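Long-range contacts in CrmK (Actinoalloteichus sp. WH1-2216-6, PDB 5I1V), which acts as a flavoenzyme with covalently bound FAD, probably an oxidase, in the shunt product recycling mechanism of caerulomycin biosynthesis: residues L147-L152 with V394-S399; G263-L268 with Y377-G382; A345-P350 with A398-F403. All coordinates share one frame; numbering follows the deposited sequence. Where two conformers were deposited one is given.

Interaction 1: L147-L152 with V394-S399; sequences LTVDYL and VPRGAS
Arg396 meets Asp150 end-on in a bidentate salt bridge, one nitrogen to each carboxylate oxygen. NH1 makes the straighter bond (176°) to the syn lone pair of Asp150 OD2, 3.0 Å away, and this oxygen lies in the guanidinium plane. NH2 bonds to Asp150 OD1 at 2.8 Å with a more bent geometry, and the two flat groups are twisted 31° apart. OD2 also accepts the backbone N of Leu147 (2.9 Å) from above the carboxylate plane, which fixes the carboxylate against the start of its own turn. Val384 O and Thr392 OG1 accept hydrogen bonds from Arg396, through NH1 and NH2 in turn. A leucine in place of Asp150 would probably strand the guanidinium without its anionic mate and leave Leu147 N without this acceptor. With CG anti to its carbonyl carbon (chi1 -56°), Leu147 brings CD1 over one guanidinium face, 3.7 Å from Arg396 CZ. Val149 CG2 packs on Val394 CG2 at 3.8 Å. The 3-10 turn 148-150, which leads from helix 142-145 into strand 152-160, holds the loop before strand 400-408 of the large antiparallel sheet, with Leu147 beside the FAD-binding Tyr138: a contact joining the FAD-binding region to this loop near the flavin pocket.

Interaction 2: G263-L268 with Y377-G382; sequences GLYALL and YIAYGG
Leu267 and Ile378 stand side by side on one face of the sheet, their side chains pointing the same way, with Leu267 CD1 3.7 Å from Ile378 CG1. The other branch of Ile378 serves a second neighbour. Its CG2, anti to the backbone N because chi1 is -54°, lies at the ring edge of Tyr265, 3.6 Å from Tyr265 OH. That ring also turns its edge to the backbone of Ala379, with CE1 3.6 Å from Ala379 O, while CD1 rests on the methyl of the same alanine. Phe123, an FAD-binding residue, and Pro140 also touch Tyr265, and FAD-binding Tyr138 touches Ile378. These contacts sit on an antiparallel pairing of strands 265-271 and 374-379, central neighbours in the large sheet that, as in berberine bridge enzyme relatives, forms the core of the substrate domain. The axes of strands 265-268 and 377-379 run at 177° to each other, almost exactly antiparallel. Leu267 and Ile378 make a non-hydrogen-bonded pair, flanked by the hydrogen-bonded pair Leu268 and Tyr377, in which Leu268 N gives to Tyr377 O at 3.0 Å and Tyr377 N returns to Leu268 O at 2.9 Å. Beyond Ile378, Ala379 N closes on Ala266 O. On the opposite face Leu268 and Tyr377 again lie alongside each other, the leucine CD2 coming obliquely to within 4.2 Å of Tyr377 CD2. Helix 237-253 packs on this tyrosine through Val244, Phe247 and Leu248, and the hydroxyl of Tyr377 is hydrogen-bonded to His351 ND1.

Interaction 3: A345-P350 with A398-F403; sequences ADLRGP and ASLKTF
Lys401 and Asp346 lie side by side on one face of the sheet, and the lysine chain bends at chi3 and again at chi4 (-75°) to bring NZ onto Asp346 OD2 at 2.7 Å. The ammonium arrives on the syn side, but 35° out of the carboxylate plane. Asp346 OD1 accepts a hydrogen bond from a water that also donates to Thr402 O, and the aspartate CB packs on the methyl of Ala398. On the other face, Thr402 places OG1 between its backbone N and carbonyl carbon (chi1 79°), where it donates to Ala345 O at 2.6 Å. The same oxygen accepts Thr402 N, so two donors of one residue grip it. Thr402 CG2 meets Leu347 CD1 at 3.7 Å, the two side chains crossing at about a right angle, while Leu347 and Leu400 run alongside. The antiparallel pairing ends in a classic beta bulge: Ser399 N (2.9 Å) and Leu400 N (3.2 Å) both bond to Leu347 O. Tyr380 and Tyr446 make cation-pi contacts with Lys401, and Tyr138 touches it. A buried ion pair so placed, with FAD-binding Tyr138 and Tyr446 at hand, is consistent with Asp346 balancing and positioning the lysine ammonium beside the flavin pocket.

The three contacts meet around Tyr380 and the loop that enters strand 400-408. Interactions 2 and 3 lie on adjoining strands of one sheet, their centres about 10 Å apart, and are joined by a probable hydrogen bond from Ile378 N to Lys401 O (2.7 Å). Interactions 1 and 3 share Ala398 and Ser399, so the loop held by the FAD-binding region runs directly into the bulged strand pair. Tyr380 connects all three: its OH lies 3.4 Å from Leu147 CD2, and its CB 3.5 Å from Ser399 O. Leu147, Tyr265 and Lys401, one from each contact, have side chains whose nearest atoms lie about 7 Å from the FAD, consistent with a place just behind its first shell.

Interaction 1: L147-L152 with V394-S399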
ATOM      1  N   LEU A 147       8.222  22.007   5.965  1.00 19.94           N
ATOM      2  CA  LEU A 147       8.905  20.816   5.477  1.00 17.92           C
ATOM      3  C   LEU A 147       9.162  19.859   6.603  1.00 17.62           C
ATOM      4  O   LEU A 147       9.204  20.253   7.775  1.00 19.36           O
ATOM      5  CB  LEU A 147      10.223  21.198   4.833  1.00 17.58           C
ATOM      6  CG  LEU A 147      10.092  22.200   3.709  1.00 18.18           C
ATOM      7  CD1 LEU A 147      11.453  22.547   3.141  1.00 19.89           C
ATOM      8  CD2 LEU A 147       9.219  21.691   2.577  1.00 17.87           C
ATOM      9  N   THR A 148       9.416  18.600   6.253  1.00 17.36           N
ATOM     10  CA  THR A 148       9.799  17.625   7.251  1.00 19.04           C
ATOM     11  C   THR A 148      10.988  18.111   8.071  1.00 17.83           C
ATOM     12  O   THR A 148      11.036  17.941   9.287  1.00 18.40           O
ATOM     13  CB  THR A 148      10.190  16.289   6.625  1.00 22.25           C
ATOM     14  OG1 THR A 148      11.224  16.503   5.643  1.00 28.17           O
ATOM     15  CG2 THR A 148       9.082  15.694   5.911  1.00 22.33           C
ATOM     16  N   VAL A 149      11.956  18.713   7.418  1.00 17.25           N
ATOM     17  CA  VAL A 149      13.157  19.140   8.115  1.00 19.11           C
ATOM     18  C   VAL A 149      12.916  20.308   9.092  1.00 19.16           C
ATOM     19  O   VAL A 149      13.713  20.526  10.008  1.00 19.61           O
ATOM     20  CB  VAL A 149      14.307  19.456   7.167  1.00 19.96           C
ATOM     21  CG1 VAL A 149      14.678  18.223   6.341  1.00 21.06           C
ATOM     22  CG2 VAL A 149      14.019  20.669   6.301  1.00 17.97           C
ATOM     23  N   ASP A 150      11.784  20.989   8.989  1.00 18.84           N
ATOM     24  CA  ASP A 150      11.377  21.939  10.037  1.00 20.73           C
ATOM     25  C   ASP A 150      11.021  21.320  11.405  1.00 21.29           C
ATOM     26  O   ASP A 150      10.826  22.049  12.363  1.00 22.46           O
ATOM     27  CB  ASP A 150      10.259  22.848   9.516  1.00 21.52           C
ATOM     28  CG  ASP A 150      10.706  23.657   8.286  1.00 22.44           C
ATOM     29  OD1 ASP A 150      11.889  24.042   8.313  1.00 21.15           O
ATOM     30  OD2 ASP A 150       9.926  23.888   7.289  1.00 21.72           O
ATOM     31  N   TYR A 151      10.971  19.992  11.479  1.00 17.64           N
ATOM     32  CA  TYR A 151      10.712  19.251  12.692  1.00 18.33           C
ATOM     33  C   TYR A 151      11.856  18.348  13.081  1.00 17.84           C
ATOM     34  O   TYR A 151      11.649  17.430  13.915  1.00 17.21           O
ATOM     35  CB  TYR A 151       9.443  18.397  12.466  1.00 17.74           C
ATOM     36  CG  TYR A 151       8.305  19.302  12.150  1.00 18.25           C
ATOM     37  CD1 TYR A 151       8.032  19.681  10.822  1.00 20.05           C
ATOM     38  CD2 TYR A 151       7.570  19.874  13.163  1.00 20.23           C
ATOM     39  CE1 TYR A 151       7.007  20.576  10.546  1.00 21.15           C
ATOM     40  CE2 TYR A 151       6.563  20.782  12.899  1.00 19.86           C
ATOM     41  CZ  TYR A 151       6.285  21.134  11.607  1.00 20.98           C
ATOM     42  OH  TYR A 151       5.248  22.046  11.377  1.00 21.92           O
ATOM     43  N   LEU A 152      13.017  18.490  12.426  1.00 17.46           N
ATOM     44  CA  LEU A 152      14.130  17.600  12.702  1.00 17.70           C
ATOM     45  C   LEU A 152      14.847  18.036  14.002  1.00 18.37           C
ATOM     46  O   LEU A 152      15.585  19.016  14.052  1.00 19.75           O
ATOM     47  CB  LEU A 152      15.127  17.511  11.581  1.00 20.44           C
ATOM     48  CG  LEU A 152      16.264  16.468  11.726  1.00 20.72           C
ATOM     49  CD1 LEU A 152      15.710  15.065  11.804  1.00 21.58           C
ATOM     50  CD2 LEU A 152      17.190  16.550  10.528  1.00 22.47           C
ATOM     51  N   VAL A 394      17.994  23.107   3.005  1.00 21.61           N
ATOM     52  CA  VAL A 394      17.102  23.073   1.839  0.50 25.75           C
ATOM     53  C   VAL A 394      16.951  24.444   1.181  1.00 25.21           C
ATOM     54  O   VAL A 394      16.679  25.440   1.882  1.00 24.34           O
ATOM     55  CB  VAL A 394      15.663  22.616   2.192  0.50 25.61           C
ATOM     56  CG1 VAL A 394      14.844  22.443   0.916  0.50 28.21           C
ATOM     57  CG2 VAL A 394      15.662  21.310   2.928  0.50 26.56           C
ATOM     58  N   PRO A 395      17.075  24.515  -0.166  1.00 29.60           N
ATOM     59  CA  PRO A 395      16.705  25.755  -0.849  1.00 33.58           C
ATOM     60  C   PRO A 395      15.275  26.137  -0.558  1.00 32.03           C
ATOM     61  O   PRO A 395      14.404  25.286  -0.441  1.00 35.16           O
ATOM     62  CB  PRO A 395      16.818  25.379  -2.338  1.00 33.76           C
ATOM     63  CG  PRO A 395      17.901  24.376  -2.358  1.00 32.26           C
ATOM     64  CD  PRO A 395      17.609  23.539  -1.149  1.00 29.60           C
ATOM     65  N   ARG A 396      15.027  27.410  -0.383  1.00 29.78           N
ATOM     66  CA  ARG A 396      13.667  27.848  -0.231  1.00 31.32           C
ATOM     67  C   ARG A 396      13.408  28.985  -1.203  1.00 32.70           C
ATOM     68  O   ARG A 396      14.335  29.545  -1.737  1.00 31.13           O
ATOM     69  CB  ARG A 396      13.423  28.197   1.222  1.00 31.25           C
ATOM     70  CG  ARG A 396      13.213  26.906   2.036  1.00 32.81           C
ATOM     71  CD  ARG A 396      13.016  27.188   3.474  1.00 31.20           C
ATOM     72  NE  ARG A 396      13.485  26.123   4.340  1.00 31.16           N
ATOM     73  CZ  ARG A 396      12.730  25.415   5.182  1.00 27.78           C
ATOM     74  NH1 ARG A 396      11.433  25.611   5.285  1.00 28.78           N
ATOM     75  NH2 ARG A 396      13.303  24.527   5.959  1.00 24.61           N
ATOM     76  N   GLY A 397      12.162  29.334  -1.412  1.00 35.57           N
ATOM     77  CA  GLY A 397      11.871  30.440  -2.320  1.00 39.75           C
ATOM     78  C   GLY A 397      10.895  30.060  -3.403  1.00 36.52           C
ATOM     79  O   GLY A 397      10.218  30.927  -3.947  1.00 37.16           O
ATOM     80  N   ALA A 398      10.812  28.775  -3.732  1.00 33.92           N
ATOM     81  CA  ALA A 398       9.813  28.331  -4.712  1.00 36.16           C
ATOM     82  C   ALA A 398       8.396  28.573  -4.206  1.00 34.20           C
ATOM     83  O   ALA A 398       8.097  28.408  -3.027  1.00 38.33           O
ATOM     84  CB  ALA A 398      10.021  26.868  -5.067  1.00 35.50           C
ATOM     85  N   SER A 399       7.529  28.970  -5.114  1.00 33.72           N
ATOM     86  CA  SER A 399       6.111  29.119  -4.853  1.00 35.51           C
ATOM     87  C   SER A 399       5.374  27.872  -5.266  1.00 29.42           C
ATOM     88  O   SER A 399       4.294  27.589  -4.771  1.00 29.16           O
ATOM     89  CB  SER A 399       5.540  30.284  -5.696  1.00 35.58           C
ATOM     90  OG  SER A 399       6.157  31.484  -5.328  1.00 44.03           O
TER

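Interaction 2: G263-L268 with Y377-G382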
ATOM      1  N   GLY A 263      -4.663  27.416   2.900  1.00 23.98           N
ATOM      2  CA  GLY A 263      -5.027  26.075   3.285  1.00 25.66           C
ATOM      3  C   GLY A 263      -5.457  25.212   2.124  1.00 25.04           C
ATOM      4  O   GLY A 263      -5.480  23.994   2.248  1.00 25.07           O
ATOM      5  N   LEU A 264      -5.789  25.835   0.991  1.00 23.57           N
ATOM      6  CA  LEU A 264      -6.139  25.078  -0.204  1.00 24.31           C
ATOM      7  C   LEU A 264      -4.875  24.587  -0.933  1.00 22.62           C
ATOM      8  O   LEU A 264      -4.043  25.370  -1.376  1.00 22.92           O
ATOM      9  CB  LEU A 264      -7.057  25.901  -1.099  1.00 23.11           C
ATOM     10  CG  LEU A 264      -7.901  25.242  -2.184  1.00 25.48           C
ATOM     11  CD1 LEU A 264      -8.918  26.229  -2.752  1.00 28.17           C
ATOM     12  CD2 LEU A 264      -7.014  24.697  -3.284  1.00 26.52           C
ATOM     13  N   TYR A 265      -4.753  23.270  -1.039  1.00 21.99           N
ATOM     14  CA  TYR A 265      -3.625  22.609  -1.710  1.00 21.67           C
ATOM     15  C   TYR A 265      -4.167  21.954  -2.967  1.00 21.39           C
ATOM     16  O   TYR A 265      -5.145  21.212  -2.915  1.00 20.63           O
ATOM     17  CB  TYR A 265      -3.043  21.509  -0.804  1.00 22.41           C
ATOM     18  CG  TYR A 265      -2.126  20.556  -1.537  1.00 22.99           C
ATOM     19  CD1 TYR A 265      -0.831  20.948  -1.900  1.00 21.46           C
ATOM     20  CD2 TYR A 265      -2.548  19.278  -1.891  1.00 23.96           C
ATOM     21  CE1 TYR A 265       0.007  20.105  -2.588  1.00 20.89           C
ATOM     22  CE2 TYR A 265      -1.720  18.429  -2.610  1.00 24.32           C
ATOM     23  CZ  TYR A 265      -0.438  18.854  -2.952  1.00 23.78           C
ATOM     24  OH  TYR A 265       0.405  18.003  -3.635  1.00 26.66           O
ATOM     25  N   ALA A 266      -3.503  22.182  -4.082  1.00 22.17           N
ATOM     26  CA  ALA A 266      -3.934  21.552  -5.322  1.00 22.81           C
ATOM     27  C   ALA A 266      -2.790  21.065  -6.183  1.00 23.57           C
ATOM     28  O   ALA A 266      -1.708  21.679  -6.208  1.00 25.73           O
ATOM     29  CB  ALA A 266      -4.805  22.515  -6.087  1.00 24.05           C
ATOM     30  N   LEU A 267      -3.038  19.957  -6.882  1.00 23.66           N
ATOM     31  CA  LEU A 267      -2.081  19.393  -7.806  1.00 27.75           C
ATOM     32  C   LEU A 267      -2.757  19.187  -9.164  1.00 26.28           C
ATOM     33  O   LEU A 267      -3.778  18.524  -9.251  1.00 29.09           O
ATOM     34  CB  LEU A 267      -1.568  18.074  -7.271  1.00 29.61           C
ATOM     35  CG  LEU A 267      -0.416  17.422  -8.033  1.00 34.90           C
ATOM     36  CD1 LEU A 267       0.572  16.690  -7.126  1.00 39.94           C
ATOM     37  CD2 LEU A 267      -0.952  16.428  -9.021  1.00 36.53           C
ATOM     38  N   LEU A 268      -2.138  19.721 -10.208  1.00 27.04           N
ATOM     39  CA  LEU A 268      -2.640  19.598 -11.576  1.00 26.29           C
ATOM     40  C   LEU A 268      -1.742  18.606 -12.331  1.00 25.44           C
ATOM     41  O   LEU A 268      -0.564  18.806 -12.410  1.00 26.59           O
ATOM     42  CB  LEU A 268      -2.568  20.946 -12.233  1.00 27.66           C
ATOM     43  CG  LEU A 268      -3.007  20.990 -13.696  1.00 27.24           C
ATOM     44  CD1 LEU A 268      -4.462  20.560 -13.844  1.00 26.97           C
ATOM     45  CD2 LEU A 268      -2.748  22.407 -14.177  1.00 29.44           C
ATOM     46  N   TYR A 377       1.948  20.208 -11.875  1.00 25.62           N
ATOM     47  CA  TYR A 377       2.144  21.460 -11.172  1.00 27.63           C
ATOM     48  C   TYR A 377       1.626  21.301  -9.748  1.00 24.25           C
ATOM     49  O   TYR A 377       0.473  21.000  -9.534  1.00 25.42           O
ATOM     50  CB  TYR A 377       1.377  22.568 -11.876  1.00 28.88           C
ATOM     51  CG  TYR A 377       1.913  22.906 -13.220  1.00 28.89           C
ATOM     52  CD1 TYR A 377       2.900  23.863 -13.359  1.00 30.23           C
ATOM     53  CD2 TYR A 377       1.416  22.309 -14.359  1.00 30.27           C
ATOM     54  CE1 TYR A 377       3.380  24.216 -14.590  1.00 31.06           C
ATOM     55  CE2 TYR A 377       1.900  22.659 -15.603  1.00 31.09           C
ATOM     56  CZ  TYR A 377       2.862  23.630 -15.708  1.00 30.23           C
ATOM     57  OH  TYR A 377       3.361  23.966 -16.938  1.00 31.99           O
ATOM     58  N   ILE A 378       2.488  21.537  -8.779  1.00 23.81           N
ATOM     59  CA  ILE A 378       2.222  21.207  -7.376  1.00 23.97           C
ATOM     60  C   ILE A 378       2.290  22.450  -6.500  1.00 23.46           C
ATOM     61  O   ILE A 378       3.324  23.066  -6.396  1.00 22.64           O
ATOM     62  CB  ILE A 378       3.289  20.214  -6.862  1.00 27.04           C
ATOM     63  CG1 ILE A 378       3.356  18.994  -7.781  1.00 29.88           C
ATOM     64  CG2 ILE A 378       2.986  19.783  -5.417  1.00 27.98           C
ATOM     65  CD1 ILE A 378       4.651  18.223  -7.747  1.00 35.74           C
ATOM     66  N   ALA A 379       1.183  22.797  -5.875  1.00 22.75           N
ATOM     67  CA  ALA A 379       1.087  23.938  -5.003  1.00 23.12           C
ATOM     68  C   ALA A 379       2.101  23.771  -3.855  1.00 22.46           C
ATOM     69  O   ALA A 379       2.363  22.658  -3.441  1.00 23.62           O
ATOM     70  CB  ALA A 379      -0.300  24.028  -4.446  1.00 24.67           C
ATOM     71  N   TYR A 380       2.722  24.878  -3.456  1.00 22.04           N
ATOM     72  CA  TYR A 380       3.824  24.883  -2.472  1.00 22.47           C
ATOM     73  C   TYR A 380       3.861  26.242  -1.788  1.00 24.71           C
ATOM     74  O   TYR A 380       2.889  26.998  -1.885  1.00 22.98           O
ATOM     75  CB  TYR A 380       5.123  24.600  -3.228  1.00 22.19           C
ATOM     76  CG  TYR A 380       6.343  24.206  -2.444  1.00 20.55           C
ATOM     77  CD1 TYR A 380       6.376  23.077  -1.623  1.00 22.11           C
ATOM     78  CD2 TYR A 380       7.481  24.961  -2.536  1.00 22.19           C
ATOM     79  CE1 TYR A 380       7.532  22.746  -0.937  1.00 21.66           C
ATOM     80  CE2 TYR A 380       8.646  24.630  -1.883  1.00 21.72           C
ATOM     81  CZ  TYR A 380       8.668  23.510  -1.076  1.00 24.08           C
ATOM     82  OH  TYR A 380       9.841  23.213  -0.398  1.00 23.05           O
ATOM     83  N   GLY A 381       4.951  26.548  -1.065  1.00 23.17           N
ATOM     84  CA  GLY A 381       5.072  27.826  -0.404  1.00 23.70           C
ATOM     85  C   GLY A 381       4.427  27.804   0.957  1.00 23.28           C
ATOM     86  O   GLY A 381       4.699  26.885   1.774  1.00 25.31           O
ATOM     87  N   GLY A 382       3.642  28.849   1.266  1.00 22.27           N
ATOM     88  CA  GLY A 382       3.078  29.009   2.597  1.00 21.04           C
ATOM     89  C   GLY A 382       4.144  28.964   3.688  1.00 21.28           C
ATOM     90  O   GLY A 382       5.137  29.679   3.643  1.00 21.89           O
TER

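Interaction 3: A345-P350 with A398-F403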
ATOM      1  N   ALA A 345      11.516  20.709 -11.597  1.00 21.98           N
ATOM      2  CA  ALA A 345      11.792  22.147 -11.859  1.00 23.78           C
ATOM      3  C   ALA A 345      10.856  22.961 -10.951  1.00 23.94           C
ATOM      4  O   ALA A 345       9.646  22.784 -10.958  1.00 26.61           O
ATOM      5  CB  ALA A 345      11.612  22.530 -13.341  1.00 23.86           C
ATOM      6  N   ASP A 346      11.415  23.852 -10.167  1.00 24.44           N
ATOM      7  CA  ASP A 346      10.618  24.671  -9.257  1.00 26.97           C
ATOM      8  C   ASP A 346      10.576  26.109  -9.690  1.00 26.06           C
ATOM      9  O   ASP A 346      11.542  26.596 -10.237  1.00 25.84           O
ATOM     10  CB  ASP A 346      11.198  24.547  -7.842  1.00 27.42           C
ATOM     11  CG  ASP A 346      11.165  23.115  -7.354  1.00 32.70           C
ATOM     12  OD1 ASP A 346      10.490  22.271  -8.052  1.00 33.63           O
ATOM     13  OD2 ASP A 346      11.811  22.841  -6.308  1.00 36.48           O
ATOM     14  N   LEU A 347       9.446  26.764  -9.417  1.00 28.49           N
ATOM     15  CA  LEU A 347       9.070  28.056 -10.028  1.00 28.90           C
ATOM     16  C   LEU A 347       8.729  29.057  -8.945  1.00 29.41           C
ATOM     17  O   LEU A 347       8.172  28.687  -7.894  1.00 26.84           O
ATOM     18  CB  LEU A 347       7.812  27.915 -10.891  1.00 29.43           C
ATOM     19  CG  LEU A 347       7.886  27.082 -12.169  1.00 32.36           C
ATOM     20  CD1 LEU A 347       6.485  26.768 -12.665  1.00 34.81           C
ATOM     21  CD2 LEU A 347       8.683  27.810 -13.245  1.00 33.77           C
ATOM     22  N   ARG A 348       9.028  30.318  -9.203  1.00 30.40           N
ATOM     23  CA  ARG A 348       8.541  31.411  -8.330  1.00 33.99           C
ATOM     24  C   ARG A 348       7.828  32.452  -9.199  1.00 33.04           C
ATOM     25  O   ARG A 348       7.428  33.502  -8.716  1.00 33.79           O
ATOM     26  CB  ARG A 348       9.681  32.051  -7.533  1.00 35.33           C
ATOM     27  CG  ARG A 348      10.814  32.559  -8.422  1.00 42.46           C
ATOM     28  CD  ARG A 348      12.089  32.886  -7.659  1.00 48.66           C
ATOM     29  NE  ARG A 348      11.932  34.126  -6.926  1.00 56.30           N
ATOM     30  CZ  ARG A 348      11.665  34.234  -5.621  1.00 65.89           C
ATOM     31  NH1 ARG A 348      11.541  33.166  -4.823  1.00 64.80           N
ATOM     32  NH2 ARG A 348      11.533  35.452  -5.098  1.00 72.59           N
ATOM     33  N   GLY A 349       7.649  32.113 -10.470  1.00 33.43           N
ATOM     34  CA  GLY A 349       6.919  32.928 -11.433  1.00 33.93           C
ATOM     35  C   GLY A 349       6.280  31.958 -12.404  1.00 37.89           C
ATOM     36  O   GLY A 349       6.519  30.724 -12.318  1.00 34.84           O
ATOM     37  N   PRO A 350       5.435  32.476 -13.314  1.00 35.01           N
ATOM     38  CA  PRO A 350       4.698  31.563 -14.154  1.00 35.27           C
ATOM     39  C   PRO A 350       5.495  31.134 -15.344  1.00 33.48           C
ATOM     40  O   PRO A 350       6.426  31.840 -15.762  1.00 33.36           O
ATOM     41  CB  PRO A 350       3.504  32.404 -14.637  1.00 38.51           C
ATOM     42  CG  PRO A 350       4.019  33.809 -14.644  1.00 38.12           C
ATOM     43  CD  PRO A 350       5.057  33.890 -13.548  1.00 38.62           C
ATOM     44  N   ALA A 398      10.812  28.775  -3.732  1.00 33.92           N
ATOM     45  CA  ALA A 398       9.813  28.331  -4.712  1.00 36.16           C
ATOM     46  C   ALA A 398       8.396  28.573  -4.206  1.00 34.20           C
ATOM     47  O   ALA A 398       8.097  28.408  -3.027  1.00 38.33           O
ATOM     48  CB  ALA A 398      10.021  26.868  -5.067  1.00 35.50           C
ATOM     49  N   SER A 399       7.529  28.970  -5.114  1.00 33.72           N
ATOM     50  CA  SER A 399       6.111  29.119  -4.853  1.00 35.51           C
ATOM     51  C   SER A 399       5.374  27.872  -5.266  1.00 29.42           C
ATOM     52  O   SER A 399       4.294  27.589  -4.771  1.00 29.16           O
ATOM     53  CB  SER A 399       5.540  30.284  -5.696  1.00 35.58           C
ATOM     54  OG  SER A 399       6.157  31.484  -5.328  1.00 44.03           O
ATOM     55  N   LEU A 400       5.968  27.150  -6.212  1.00 27.69           N
ATOM     56  CA  LEU A 400       5.297  26.122  -6.938  1.00 27.87           C
ATOM     57  C   LEU A 400       6.357  25.107  -7.412  1.00 24.43           C
ATOM     58  O   LEU A 400       7.456  25.495  -7.777  1.00 26.40           O
ATOM     59  CB  LEU A 400       4.550  26.758  -8.120  1.00 32.86           C
ATOM     60  CG  LEU A 400       3.517  25.820  -8.708  1.00 33.78           C
ATOM     61  CD1 LEU A 400       2.203  26.501  -8.982  1.00 36.53           C
ATOM     62  CD2 LEU A 400       4.096  25.179  -9.958  1.00 38.15           C
ATOM     63  N   LYS A 401       6.042  23.832  -7.317  1.00 21.74           N
ATOM     64  CA  LYS A 401       6.906  22.778  -7.784  1.00 25.11           C
ATOM     65  C   LYS A 401       6.319  22.134  -9.038  1.00 25.86           C
ATOM     66  O   LYS A 401       5.082  22.100  -9.227  1.00 28.55           O
ATOM     67  CB  LYS A 401       7.114  21.727  -6.717  1.00 26.52           C
ATOM     68  CG  LYS A 401       7.841  22.224  -5.493  1.00 29.47           C
ATOM     69  CD  LYS A 401       8.137  21.080  -4.539  1.00 33.49           C
ATOM     70  CE  LYS A 401       9.430  21.289  -3.773  1.00 35.70           C
ATOM     71  NZ  LYS A 401      10.590  21.040  -4.646  1.00 42.41           N
ATOM     72  N   THR A 402       7.202  21.673  -9.921  1.00 25.23           N
ATOM     73  CA  THR A 402       6.775  20.904 -11.074  1.00 25.41           C
ATOM     74  C   THR A 402       7.637  19.635 -11.143  1.00 24.43           C
ATOM     75  O   THR A 402       8.798  19.631 -10.751  1.00 22.81           O
ATOM     76  CB  THR A 402       6.865  21.667 -12.420  1.00 27.00           C
ATOM     77  OG1 THR A 402       8.221  21.667 -12.879  1.00 27.66           O
ATOM     78  CG2 THR A 402       6.302  23.098 -12.291  1.00 26.38           C
ATOM     79  N   PHE A 403       7.020  18.591 -11.659  1.00 26.48           N
ATOM     80  CA  PHE A 403       7.511  17.242 -11.646  1.00 27.66           C
ATOM     81  C   PHE A 403       7.148  16.670 -13.026  1.00 26.12           C
ATOM     82  O   PHE A 403       6.090  16.997 -13.566  1.00 28.42           O
ATOM     83  CB  PHE A 403       6.771  16.528 -10.512  1.00 28.97           C
ATOM     84  CG  PHE A 403       7.075  15.073 -10.396  1.00 31.68           C
ATOM     85  CD1 PHE A 403       8.349  14.648 -10.037  1.00 36.02           C
ATOM     86  CD2 PHE A 403       6.100  14.129 -10.615  1.00 34.86           C
ATOM     87  CE1 PHE A 403       8.635  13.291  -9.924  1.00 38.67           C
ATOM     88  CE2 PHE A 403       6.375  12.774 -10.495  1.00 40.07           C
ATOM     89  CZ  PHE A 403       7.647  12.354 -10.149  1.00 36.99           C
TER
HETATM   90  O   HOH W   1      10.185  19.653  -8.364  1.00 28.74           O